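Local coordinates for ferrichrome ABC transporter substrate-binding protein (Staphylococcus pseudintermedius, PDB 5FLY) that binds the iron siderophore ferrichrome and probably hands it to a membrane ABC transporter for iron uptake, at residues T221-D226 against A249-S254; K6-K11 against P102-D107; D24-V29 against K81-I86; V47-Q52 against K64-V69. All blocks are in the same frame, centred on the assembly; numbering follows the deposited sequence.

Interaction 1: T221-D226 against A249-S254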
loop_
_atom_site.group_PDB
_atom_site.type_symbol
_atom_site.label_atom_id
_atom_site.label_comp_id
_atom_site.label_asym_id
_atom_site.label_seq_id
_atom_site.Cartn_x
_atom_site.Cartn_y
_atom_site.Cartn_z
ATOM N N THR A 221 -1.020 15.157 -4.240
ATOM C CA THR A 221 -1.935 14.568 -5.214
ATOM C C THR A 221 -1.265 13.425 -5.977
ATOM O O THR A 221 -0.286 13.620 -6.696
ATOM C CB THR A 221 -2.446 15.617 -6.207
ATOM O OG1 THR A 221 -3.174 16.609 -5.482
ATOM C CG2 THR A 221 -3.364 14.983 -7.276
ATOM N N ALA A 222 -1.810 12.232 -5.794
ATOM C CA ALA A 222 -1.377 11.060 -6.537
ATOM C C ALA A 222 -2.153 10.993 -7.837
ATOM O O ALA A 222 -3.383 10.994 -7.816
ATOM C CB ALA A 222 -1.585 9.807 -5.729
ATOM N N LYS A 223 -1.437 10.970 -8.952
ATOM C CA LYS A 223 -2.074 10.921 -10.265
ATOM C C LYS A 223 -1.197 10.199 -11.265
ATOM O O LYS A 223 0.006 10.009 -11.049
ATOM C CB LYS A 223 -2.382 12.327 -10.776
ATOM C CG LYS A 223 -1.143 13.200 -10.979
ATOM C CD LYS A 223 -1.500 14.577 -11.544
ATOM C CE LYS A 223 -1.926 14.492 -13.007
ATOM N NZ LYS A 223 -0.789 14.194 -13.912
ATOM N N ALA A 224 -1.811 9.780 -12.361
ATOM C CA ALA A 224 -1.049 9.164 -13.437
ATOM C C ALA A 224 -0.151 10.185 -14.107
ATOM O O ALA A 224 -0.523 11.329 -14.317
ATOM C CB ALA A 224 -1.973 8.536 -14.454
ATOM N N LYS A 225 1.046 9.744 -14.469
ATOM C CA LYS A 225 2.014 10.619 -15.109
ATOM C C LYS A 225 1.467 11.184 -16.420
ATOM O O LYS A 225 1.733 12.337 -16.756
ATOM C CB LYS A 225 3.313 9.848 -15.352
ATOM C CG LYS A 225 4.581 10.648 -15.130
ATOM C CD LYS A 225 5.774 9.701 -15.007
ATOM C CE LYS A 225 7.093 10.438 -14.834
ATOM N NZ LYS A 225 8.202 9.473 -14.558
ATOM N N ASP A 226 0.675 10.390 -17.139
ATOM C CA ASP A 226 0.176 10.794 -18.460
ATOM C C ASP A 226 -1.178 11.517 -18.418
ATOM O O ASP A 226 -1.722 11.892 -19.461
ATOM C CB ASP A 226 0.081 9.572 -19.388
ATOM C CG ASP A 226 -1.008 8.579 -18.972
ATOM O OD1 ASP A 226 -1.466 8.623 -17.808
ATOM O OD2 ASP A 226 -1.403 7.742 -19.819
ATOM N N ALA A 249 2.235 22.104 -2.042
ATOM C CA ALA A 249 1.386 21.149 -2.749
ATOM C C ALA A 249 2.167 20.585 -3.923
ATOM O O ALA A 249 2.732 21.336 -4.714
ATOM C CB ALA A 249 0.077 21.811 -3.217
ATOM N N PHE A 250 2.229 19.261 -4.023
ATOM C CA PHE A 250 2.934 18.629 -5.133
ATOM C C PHE A 250 2.264 17.325 -5.515
ATOM O O PHE A 250 1.484 16.765 -4.742
ATOM C CB PHE A 250 4.431 18.399 -4.816
ATOM C CG PHE A 250 4.710 17.498 -3.630
ATOM C CD1 PHE A 250 4.855 18.025 -2.349
ATOM C CD2 PHE A 250 4.884 16.129 -3.800
ATOM C CE1 PHE A 250 5.143 17.193 -1.264
ATOM C CE2 PHE A 250 5.172 15.305 -2.727
ATOM C CZ PHE A 250 5.301 15.839 -1.459
ATOM N N ASN A 251 2.555 16.886 -6.732
ATOM C CA ASN A 251 2.029 15.640 -7.266
ATOM C C ASN A 251 3.021 14.505 -7.145
ATOM O O ASN A 251 4.244 14.709 -7.191
ATOM C CB ASN A 251 1.659 15.779 -8.742
ATOM C CG ASN A 251 0.652 16.882 -9.001
ATOM O OD1 ASN A 251 -0.173 17.193 -8.157
ATOM N ND2 ASN A 251 0.705 17.454 -10.195
ATOM N N VAL A 252 2.486 13.302 -7.001
ATOM C CA VAL A 252 3.293 12.091 -7.093
ATOM C C VAL A 252 2.661 11.107 -8.087
ATOM O O VAL A 252 1.488 11.209 -8.405
ATOM C CB VAL A 252 3.451 11.404 -5.721
ATOM C CG1 VAL A 252 4.149 12.329 -4.711
ATOM C CG2 VAL A 252 2.099 10.970 -5.186
ATOM N N ASP A 253 3.460 10.137 -8.538
ATOM C CA ASP A 253 3.068 9.137 -9.530
ATOM C C ASP A 253 2.253 8.031 -8.875
ATOM O O ASP A 253 2.802 7.215 -8.142
ATOM C CB ASP A 253 4.327 8.559 -10.197
ATOM C CG ASP A 253 4.020 7.579 -11.317
ATOM O OD1 ASP A 253 2.940 6.959 -11.337
ATOM O OD2 ASP A 253 4.903 7.405 -12.181
ATOM N N SER A 254 0.948 7.993 -9.142
ATOM C CA SER A 254 0.087 7.056 -8.439
ATOM C C SER A 254 0.469 5.596 -8.693
ATOM O O SER A 254 0.352 4.787 -7.782
ATOM C CB SER A 254 -1.383 7.295 -8.802
ATOM O OG SER A 254 -1.585 7.256 -10.188
HETATM O O HOH W 1 -1.376 18.509 -4.477
HETATM O O HOH W 2 1.713 7.039 -13.973
#

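Interaction 2: K6-K11 against P102-D107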
loop_
_atom_site.group_PDB
_atom_site.type_symbol
_atom_site.label_atom_id
_atom_site.label_comp_id
_atom_site.label_asym_id
_atom_site.label_seq_id
_atom_site.Cartn_x
_atom_site.Cartn_y
_atom_site.Cartn_z
ATOM N N LYS A 6 1.856 -26.192 8.558
ATOM C CA LYS A 6 1.790 -25.358 9.756
ATOM C C LYS A 6 0.508 -24.541 9.710
ATOM O O LYS A 6 -0.060 -24.312 8.637
ATOM C CB LYS A 6 2.994 -24.428 9.858
ATOM C CG LYS A 6 3.030 -23.371 8.758
ATOM C CD LYS A 6 4.310 -22.552 8.762
ATOM C CE LYS A 6 4.409 -21.713 7.493
ATOM N NZ LYS A 6 5.794 -21.319 7.191
ATOM N N ALA A 7 0.054 -24.094 10.870
ATOM C CA ALA A 7 -1.127 -23.244 10.928
ATOM C C ALA A 7 -0.713 -21.788 10.785
ATOM O O ALA A 7 0.112 -21.296 11.556
ATOM C CB ALA A 7 -1.880 -23.466 12.231
ATOM N N PHE A 8 -1.261 -21.114 9.775
ATOM C CA PHE A 8 -1.143 -19.671 9.665
ATOM C C PHE A 8 -2.354 -19.052 10.344
ATOM O O PHE A 8 -3.479 -19.393 10.024
ATOM C CB PHE A 8 -1.060 -19.231 8.214
ATOM C CG PHE A 8 -1.019 -17.759 8.062
ATOM C CD1 PHE A 8 0.166 -17.077 8.274
ATOM C CD2 PHE A 8 -2.160 -17.042 7.750
ATOM C CE1 PHE A 8 0.225 -15.714 8.153
ATOM C CE2 PHE A 8 -2.119 -15.681 7.642
ATOM C CZ PHE A 8 -0.920 -15.006 7.835
ATOM N N ASN A 9 -2.114 -18.163 11.298
ATOM C CA ASN A 9 -3.196 -17.555 12.058
ATOM C C ASN A 9 -3.655 -16.252 11.428
ATOM O O ASN A 9 -3.075 -15.195 11.666
ATOM C CB ASN A 9 -2.740 -17.336 13.492
ATOM C CG ASN A 9 -2.319 -18.626 14.157
ATOM O OD1 ASN A 9 -3.031 -19.627 14.089
ATOM N ND2 ASN A 9 -1.146 -18.621 14.782
ATOM N N LEU A 10 -4.695 -16.335 10.610
ATOM C CA LEU A 10 -5.208 -15.177 9.888
ATOM C C LEU A 10 -6.141 -14.341 10.754
ATOM O O LEU A 10 -7.084 -14.870 11.327
ATOM C CB LEU A 10 -5.944 -15.639 8.629
ATOM C CG LEU A 10 -6.599 -14.575 7.745
ATOM C CD1 LEU A 10 -5.540 -13.657 7.142
ATOM C CD2 LEU A 10 -7.439 -15.225 6.665
ATOM N N LYS A 11 -5.878 -13.041 10.841
ATOM C CA LYS A 11 -6.788 -12.128 11.519
ATOM C C LYS A 11 -8.003 -11.843 10.653
ATOM O O LYS A 11 -7.856 -11.387 9.523
ATOM C CB LYS A 11 -6.097 -10.809 11.856
ATOM C CG LYS A 11 -4.857 -10.970 12.701
ATOM C CD LYS A 11 -4.234 -9.619 13.019
ATOM C CE LYS A 11 -4.088 -9.451 14.519
ATOM N NZ LYS A 11 -3.650 -8.076 14.915
ATOM N N PRO A 102 -4.401 -24.761 -0.453
ATOM C CA PRO A 102 -4.560 -23.893 0.721
ATOM C C PRO A 102 -4.551 -22.429 0.307
ATOM O O PRO A 102 -3.653 -22.006 -0.427
ATOM C CB PRO A 102 -3.347 -24.247 1.580
ATOM C CG PRO A 102 -3.086 -25.672 1.249
ATOM C CD PRO A 102 -3.412 -25.826 -0.209
ATOM N N THR A 103 -5.556 -21.684 0.758
ATOM C CA THR A 103 -5.784 -20.318 0.306
ATOM C C THR A 103 -5.919 -19.390 1.507
ATOM O O THR A 103 -6.743 -19.634 2.401
ATOM C CB THR A 103 -7.051 -20.219 -0.579
ATOM O OG1 THR A 103 -6.834 -20.911 -1.823
ATOM C CG2 THR A 103 -7.406 -18.755 -0.878
ATOM N N ILE A 104 -5.086 -18.351 1.533
ATOM C CA ILE A 104 -5.220 -17.258 2.497
ATOM C C ILE A 104 -5.821 -16.055 1.794
ATOM O O ILE A 104 -5.180 -15.409 0.952
ATOM C CB ILE A 104 -3.882 -16.849 3.139
ATOM C CG1 ILE A 104 -3.165 -18.069 3.722
ATOM C CG2 ILE A 104 -4.105 -15.858 4.241
ATOM C CD1 ILE A 104 -1.740 -17.801 4.061
ATOM N N ALA A 105 -7.070 -15.772 2.150
ATOM C CA ALA A 105 -7.801 -14.645 1.612
ATOM C C ALA A 105 -7.816 -13.534 2.655
ATOM O O ALA A 105 -8.679 -13.460 3.533
ATOM C CB ALA A 105 -9.186 -15.059 1.225
ATOM N N PHE A 106 -6.810 -12.683 2.559
ATOM C CA PHE A 106 -6.615 -11.632 3.539
ATOM C C PHE A 106 -7.739 -10.607 3.577
ATOM O O PHE A 106 -8.173 -10.091 2.544
ATOM C CB PHE A 106 -5.316 -10.891 3.262
ATOM C CG PHE A 106 -4.084 -11.602 3.758
ATOM C CD1 PHE A 106 -3.698 -11.491 5.083
ATOM C CD2 PHE A 106 -3.314 -12.362 2.895
ATOM C CE1 PHE A 106 -2.568 -12.155 5.549
ATOM C CE2 PHE A 106 -2.181 -13.002 3.341
ATOM C CZ PHE A 106 -1.815 -12.909 4.677
ATOM N N ASP A 107 -8.162 -10.313 4.801
ATOM C CA ASP A 107 -8.949 -9.114 5.115
ATOM C C ASP A 107 -7.906 -8.018 5.300
ATOM O O ASP A 107 -7.328 -7.859 6.382
ATOM C CB ASP A 107 -9.818 -9.331 6.368
ATOM C CG ASP A 107 -10.850 -8.212 6.625
ATOM O OD1 ASP A 107 -10.805 -7.082 6.097
ATOM O OD2 ASP A 107 -11.731 -8.485 7.444
HETATM O O HOH W 3 -6.727 -10.578 7.260
#

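Interaction 3: D24-V29 against K81-I86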
loop_
_atom_site.group_PDB
_atom_site.type_symbol
_atom_site.label_atom_id
_atom_site.label_comp_id
_atom_site.label_asym_id
_atom_site.label_seq_id
_atom_site.Cartn_x
_atom_site.Cartn_y
_atom_site.Cartn_z
ATOM N N ASP A 24 6.972 -25.080 4.334
ATOM C CA ASP A 24 7.825 -24.408 3.362
ATOM C C ASP A 24 7.148 -24.347 1.996
ATOM O O ASP A 24 7.302 -25.258 1.180
ATOM C CB ASP A 24 9.154 -25.136 3.262
ATOM C CG ASP A 24 10.140 -24.473 2.292
ATOM O OD1 ASP A 24 9.985 -23.274 1.927
ATOM O OD2 ASP A 24 11.113 -25.171 1.932
ATOM N N PRO A 25 6.385 -23.272 1.742
ATOM C CA PRO A 25 5.659 -23.186 0.476
ATOM C C PRO A 25 6.609 -23.138 -0.726
ATOM O O PRO A 25 7.534 -22.335 -0.756
ATOM C CB PRO A 25 4.858 -21.881 0.614
ATOM C CG PRO A 25 4.774 -21.632 2.081
ATOM C CD PRO A 25 6.058 -22.160 2.644
ATOM N N LYS A 26 6.362 -24.017 -1.688
ATOM C CA LYS A 26 7.224 -24.200 -2.850
ATOM C C LYS A 26 6.649 -23.580 -4.124
ATOM O O LYS A 26 7.388 -23.349 -5.072
ATOM C CB LYS A 26 7.467 -25.697 -3.102
ATOM C CG LYS A 26 8.170 -26.422 -1.960
ATOM C CD LYS A 26 9.538 -25.842 -1.672
ATOM C CE LYS A 26 10.354 -26.797 -0.805
ATOM N NZ LYS A 26 11.710 -26.241 -0.481
ATOM N N ARG A 27 5.341 -23.327 -4.150
ATOM C CA ARG A 27 4.675 -22.867 -5.365
ATOM C C ARG A 27 3.516 -21.960 -4.979
ATOM O O ARG A 27 2.373 -22.382 -4.945
ATOM C CB ARG A 27 4.178 -24.045 -6.215
ATOM C CG ARG A 27 5.284 -24.962 -6.718
ATOM C CD ARG A 27 4.752 -25.998 -7.704
ATOM N NE ARG A 27 4.270 -25.378 -8.932
ATOM C CZ ARG A 27 5.053 -24.938 -9.912
ATOM N NH1 ARG A 27 6.364 -25.044 -9.801
ATOM N NH2 ARG A 27 4.524 -24.368 -10.986
ATOM N N ILE A 28 3.841 -20.702 -4.708
ATOM C CA ILE A 28 2.863 -19.713 -4.270
ATOM C C ILE A 28 2.334 -18.949 -5.465
ATOM O O ILE A 28 3.105 -18.507 -6.311
ATOM C CB ILE A 28 3.464 -18.698 -3.278
ATOM C CG1 ILE A 28 4.149 -19.413 -2.122
ATOM C CG2 ILE A 28 2.378 -17.747 -2.750
ATOM C CD1 ILE A 28 4.765 -18.466 -1.096
ATOM N N VAL A 29 1.018 -18.803 -5.544
ATOM C CA VAL A 29 0.408 -17.893 -6.501
ATOM C C VAL A 29 -0.168 -16.743 -5.711
ATOM O O VAL A 29 -0.994 -16.955 -4.832
ATOM C CB VAL A 29 -0.675 -18.588 -7.341
ATOM C CG1 VAL A 29 -1.498 -17.561 -8.147
ATOM C CG2 VAL A 29 -0.020 -19.638 -8.238
ATOM N N LYS A 81 -0.306 -25.348 -10.585
ATOM C CA LYS A 81 -0.155 -26.337 -9.521
ATOM C C LYS A 81 0.423 -25.750 -8.233
ATOM O O LYS A 81 1.439 -26.229 -7.719
ATOM C CB LYS A 81 0.732 -27.484 -10.004
ATOM C CG LYS A 81 0.270 -28.104 -11.312
ATOM C CD LYS A 81 -1.140 -28.682 -11.207
ATOM C CE LYS A 81 -1.560 -29.352 -12.512
ATOM N NZ LYS A 81 -0.610 -30.427 -12.904
ATOM N N PRO A 82 -0.232 -24.718 -7.695
ATOM C CA PRO A 82 0.225 -24.072 -6.464
ATOM C C PRO A 82 0.126 -24.978 -5.235
ATOM O O PRO A 82 -0.718 -25.880 -5.224
ATOM C CB PRO A 82 -0.732 -22.879 -6.318
ATOM C CG PRO A 82 -1.966 -23.292 -7.050
ATOM C CD PRO A 82 -1.518 -24.165 -8.168
ATOM N N ASP A 83 0.965 -24.753 -4.230
ATOM C CA ASP A 83 0.722 -25.367 -2.924
ATOM C C ASP A 83 0.192 -24.331 -1.929
ATOM O O ASP A 83 -0.149 -24.674 -0.798
ATOM C CB ASP A 83 1.979 -26.083 -2.391
ATOM C CG ASP A 83 3.170 -25.167 -2.142
ATOM O OD1 ASP A 83 3.135 -23.956 -2.433
ATOM O OD2 ASP A 83 4.188 -25.715 -1.640
ATOM N N LEU A 84 0.060 -23.084 -2.379
ATOM C CA LEU A 84 -0.467 -22.005 -1.556
ATOM C C LEU A 84 -0.936 -20.889 -2.472
ATOM O O LEU A 84 -0.212 -20.507 -3.396
ATOM C CB LEU A 84 0.601 -21.486 -0.571
ATOM C CG LEU A 84 0.199 -20.295 0.303
ATOM C CD1 LEU A 84 -0.922 -20.658 1.254
ATOM C CD2 LEU A 84 1.404 -19.769 1.096
ATOM N N ILE A 85 -2.133 -20.358 -2.193
ATOM C CA ILE A 85 -2.701 -19.236 -2.934
ATOM C C ILE A 85 -2.970 -18.085 -1.974
ATOM O O ILE A 85 -3.481 -18.317 -0.893
ATOM C CB ILE A 85 -4.013 -19.638 -3.632
ATOM C CG1 ILE A 85 -3.757 -20.779 -4.628
ATOM C CG2 ILE A 85 -4.651 -18.437 -4.313
ATOM C CD1 ILE A 85 -5.017 -21.497 -5.069
ATOM N N ILE A 86 -2.572 -16.869 -2.362
ATOM C CA ILE A 86 -2.780 -15.660 -1.574
ATOM C C ILE A 86 -3.708 -14.736 -2.335
ATOM O O ILE A 86 -3.460 -14.425 -3.486
ATOM C CB ILE A 86 -1.454 -14.888 -1.294
ATOM C CG1 ILE A 86 -0.367 -15.816 -0.756
ATOM C CG2 ILE A 86 -1.706 -13.690 -0.354
ATOM C CD1 ILE A 86 -0.696 -16.462 0.547
#

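Interaction 4: V47-Q52 against K64-V69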
loop_
_atom_site.group_PDB
_atom_site.type_symbol
_atom_site.label_atom_id
_atom_site.label_comp_id
_atom_site.label_asym_id
_atom_site.label_seq_id
_atom_site.Cartn_x
_atom_site.Cartn_y
_atom_site.Cartn_z
ATOM N N VAL A 47 5.275 -18.649 -8.078
ATOM C CA VAL A 47 5.152 -19.181 -9.431
ATOM C C VAL A 47 4.061 -18.506 -10.257
ATOM O O VAL A 47 3.935 -18.765 -11.443
ATOM C CB VAL A 47 4.880 -20.707 -9.423
ATOM C CG1 VAL A 47 6.075 -21.464 -8.841
ATOM C CG2 VAL A 47 3.600 -21.046 -8.661
ATOM N N GLY A 48 3.261 -17.642 -9.643
ATOM C CA GLY A 48 2.268 -16.876 -10.385
ATOM C C GLY A 48 1.966 -15.626 -9.604
ATOM O O GLY A 48 1.991 -15.658 -8.377
ATOM N N VAL A 49 1.704 -14.529 -10.303
ATOM C CA VAL A 49 1.382 -13.271 -9.631
ATOM C C VAL A 49 0.339 -12.505 -10.447
ATOM O O VAL A 49 0.336 -12.550 -11.681
ATOM C CB VAL A 49 2.663 -12.411 -9.398
ATOM C CG1 VAL A 49 3.302 -11.976 -10.711
ATOM C CG2 VAL A 49 2.353 -11.213 -8.506
ATOM N N SER A 50 -0.553 -11.817 -9.743
ATOM C CA SER A 50 -1.539 -10.953 -10.385
ATOM C C SER A 50 -0.909 -10.080 -11.460
ATOM O O SER A 50 0.167 -9.504 -11.249
ATOM C CB SER A 50 -2.215 -10.060 -9.355
ATOM O OG SER A 50 -2.974 -9.059 -10.005
ATOM N N ASP A 51 -1.574 -9.955 -12.604
ATOM C CA ASP A 51 -1.016 -9.130 -13.660
ATOM C C ASP A 51 -1.079 -7.647 -13.275
ATOM O O ASP A 51 -0.522 -6.803 -13.981
ATOM C CB ASP A 51 -1.709 -9.389 -15.011
ATOM C CG ASP A 51 -3.193 -9.066 -15.008
ATOM O OD1 ASP A 51 -3.686 -8.358 -14.112
ATOM O OD2 ASP A 51 -3.866 -9.528 -15.954
ATOM N N GLN A 52 -1.720 -7.326 -12.149
ATOM C CA GLN A 52 -1.760 -5.940 -11.696
ATOM C C GLN A 52 -0.377 -5.428 -11.301
ATOM O O GLN A 52 -0.154 -4.222 -11.275
ATOM C CB GLN A 52 -2.721 -5.776 -10.515
ATOM C CG GLN A 52 -4.175 -5.850 -10.911
ATOM C CD GLN A 52 -5.091 -5.518 -9.746
ATOM O OE1 GLN A 52 -5.307 -4.342 -9.412
ATOM N NE2 GLN A 52 -5.626 -6.548 -9.116
ATOM N N LYS A 64 9.540 -9.882 -13.581
ATOM C CA LYS A 64 9.714 -10.076 -15.022
ATOM C C LYS A 64 9.690 -11.551 -15.421
ATOM O O LYS A 64 9.223 -11.893 -16.499
ATOM C CB LYS A 64 11.027 -9.446 -15.499
ATOM C CG LYS A 64 10.976 -7.931 -15.635
ATOM C CD LYS A 64 12.345 -7.332 -16.000
ATOM C CE LYS A 64 12.870 -7.850 -17.340
ATOM N NZ LYS A 64 11.943 -7.574 -18.476
ATOM N N ASP A 65 10.189 -12.424 -14.553
ATOM C CA ASP A 65 10.293 -13.837 -14.907
ATOM C C ASP A 65 9.260 -14.702 -14.189
ATOM O O ASP A 65 9.425 -15.917 -14.096
ATOM C CB ASP A 65 11.709 -14.326 -14.621
ATOM C CG ASP A 65 12.757 -13.598 -15.466
ATOM O OD1 ASP A 65 12.530 -13.424 -16.686
ATOM O OD2 ASP A 65 13.805 -13.196 -14.911
ATOM N N VAL A 66 8.192 -14.070 -13.705
ATOM C CA VAL A 66 7.084 -14.781 -13.062
ATOM C C VAL A 66 5.825 -14.709 -13.920
ATOM O O VAL A 66 5.455 -13.638 -14.421
ATOM C CB VAL A 66 6.774 -14.203 -11.656
ATOM C CG1 VAL A 66 5.625 -14.950 -11.007
ATOM C CG2 VAL A 66 7.999 -14.258 -10.775
ATOM N N ASP A 67 5.164 -15.852 -14.090
ATOM C CA ASP A 67 3.903 -15.904 -14.817
ATOM C C ASP A 67 2.867 -14.953 -14.241
ATOM O O ASP A 67 2.676 -14.890 -13.017
ATOM C CB ASP A 67 3.327 -17.314 -14.805
ATOM C CG ASP A 67 3.797 -18.146 -15.984
ATOM O OD1 ASP A 67 4.888 -17.849 -16.530
ATOM O OD2 ASP A 67 3.070 -19.088 -16.366
ATOM N N LYS A 68 2.186 -14.240 -15.128
ATOM C CA LYS A 68 1.168 -13.280 -14.732
ATOM C C LYS A 68 -0.203 -13.916 -14.835
ATOM O O LYS A 68 -0.465 -14.699 -15.761
ATOM C CB LYS A 68 1.216 -12.020 -15.601
ATOM C CG LYS A 68 2.563 -11.308 -15.607
ATOM C CD LYS A 68 3.054 -11.019 -14.204
ATOM C CE LYS A 68 4.291 -10.155 -14.211
ATOM N NZ LYS A 68 5.360 -10.619 -15.130
ATOM N N VAL A 69 -1.073 -13.575 -13.891
ATOM C CA VAL A 69 -2.413 -14.159 -13.822
ATOM C C VAL A 69 -3.501 -13.086 -13.878
ATOM O O VAL A 69 -3.429 -12.076 -13.184
ATOM C CB VAL A 69 -2.583 -14.988 -12.531
ATOM C CG1 VAL A 69 -3.917 -15.721 -12.532
ATOM C CG2 VAL A 69 -1.443 -15.979 -12.380
HETATM O O HOH W 4 6.198 -18.382 -13.245
#

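Interaction 1: T221-D226 against A249-S254
T221 to K223 pair with N251 to D253 as parallel strands, and the main chain carries most of the contact. T221 N donates to F250 O at 3.0 Å, and T221 O accepts from V252 N. K223 N then donates to V252 O, and K223 O receives S254 N at 2.9 Å. This last donor stands well above the carbonyl plane, where the chain turns into helix 254-257. D253 is the N-cap of that helix.

Apolar contact is small. A222 CB meets V252 CG2 at 3.9 Å and S254 CB at 4.0 Å, on one face of the sheet.

T221 and N251 lie on the other face, side by side, with T221 CB 3.4 Å from N251 OD1, which is hydrogen-bonded to Q233. Three more polar side chains lie further along. K223 CD crosses beside N251 ND2, and its bent chain brings NZ to A224 O and A227 O. Water 2 accepts from K225 N and donates to D253 OD1, which also bonds S255.

Strand 249-253 is an edge strand of a mixed five-stranded sheet. Strand 158-164 flanks strand 218-223 on its other side, and helix 262-278 covers F250 and V252.

Interaction 2: K6-K11 against P102-D107
F8 and L10 of the N-terminal beta hairpin, strands 5-12 and 15-22, lie over I104 and F106 of strand 103-106. That strand is an edge strand of the parallel five-stranded sheet. The two strand axes pass 8.2 Å apart at 24°, so side chains fill the space between them.

The C-terminal end of the contact is the looser and wetter side. K11 and D107 are partly exposed, and K11 O is 4.2 Å from D107 CB. Water 3 bridges here, donating to K11 O at 2.7 Å and to D107 O.

The tight part is apolar. I104 CD1 sits over one face of the F8 ring, 4.2 Å from its centroid, a CH-pi contact. I104 CG2 reaches the same ring at CE2 and also lies above a face of the F106 ring, offset toward the rim. The F8 and F106 rings meet obliquely, their planes at 75° and their CZ atoms 3.9 Å apart. F8 holds CG anti to its backbone N (chi1 177°), which sends the ring down onto strand 103-106. Helix 113-124 closes round this cluster, with A119 and I123 on F8 and M120 on F106. F106 also stacks on Y35. L10 belongs to this packed side and splits its methyls: CD2 lies 3.8 Å from A105 O, while CD1 presses on F106 CD1 at 3.5 Å.

Interaction 3: D24-V29 against K81-I86
D83 turns its carboxylate up against the backbone of K26 and R27, just ahead of the point where strands 28-30 and 84-88 pair in the Rossmann-like parallel sheet. The two oxygens divide the work. OD2 takes K26 N at 2.8 Å through its syn lone pair, in a nearly straight bond. OD1 takes R27 N at 2.9 Å from above the carboxylate plane. The D83 chi1 of 63° sets CG between its own N and carbonyl carbon, and this turns the group toward residues 26 and 27. D83 N donates in return to R27 O, so the side chain and backbone of one residue hold the turn into strand 28-30.

The R27 side chain goes to K81 instead. Its chain bends at chi3 and lays CD and NE along K81 O, which lies at the edge of the guanidinium. The NE bond to this oxygen is weak, and NH2 bonds L80 O. K81 has just left helix 74-79, with positive phi.

The apolar side chains divide between the two faces of the sheet. On one, P25 and L84 lie side by side, with P25 CG 4.0 Å from L84 CD2, and I28 CG2 crosses I86 CG1 at 3.9 Å. I104 of strand 103-106 adds to this face. On the other, V29 CG2 packs on P82 CB at 3.8 Å. Past D83, regular parallel pairing begins: V29 N donates to L84 O, and V29 O accepts I86 N at 2.9 Å.

Interaction 4: V47-Q52 against K64-V69
The D51 carboxylate lies flat against V69 O, which stands over one of its faces, 3.5 Å from D51 CG and 3.8 Å from each of OD1 and OD2. The same V69 O accepts D51 N at 2.9 Å. D51 chi1 is 62°, which folds the group back over this carbonyl. At the foot of the side chain, D51 CB meets K68 CB.

Next along, V49 and K68 run side by side. V49 CG1 touches K68 CD at 3.6 Å, and V66 CG1, of the same segment as K68, also meets V49 CG1. K68 bends at chi2 and chi4, and NZ turns back to V66 O and F63 O.

Strand 46-50, helix 57-62 and strand 68-69 form a beta-alpha-beta unit, and 68-69 is the edge strand on this side of the parallel sheet. The pairing is brief. V49 N donates to D67 O, and V69 N to V49 O at 2.8 Å. G48 has no side chain where V69 CG2 passes, 4.3 Å from its CA. V69 also packs on helix 74-79, and D67 OD2 makes a salt bridge with K76. Water 4 extends the pairing, donating to V47 O and accepting from D67 N. Where strand 46-50 ends, S50 OG accepts Q52 N in an ST turn.

In the fold
Interactions 2, 3 and 4 all reach the parallel sheet of one lobe. Interaction 4 is nested along the chain within interaction 3, and 3 within 2. Neighbours have centres 13 Å apart and join through probable backbone hydrogen bonds: P102 O to I85 N at 2.9 Å, and I28 O to V47 N at 2.8 Å. Interaction 1 belongs to the mixed sheet of the other lobe. Its centre is 34 Å from that of interaction 2 and 26 Å from that of interaction 4. The bound polyether 7PG lies between the lobes, probably where ferrichrome would bind. The side chain of S254 is about 7 Å from 7PG. Those of F106 and S50 are each about 9 Å from it.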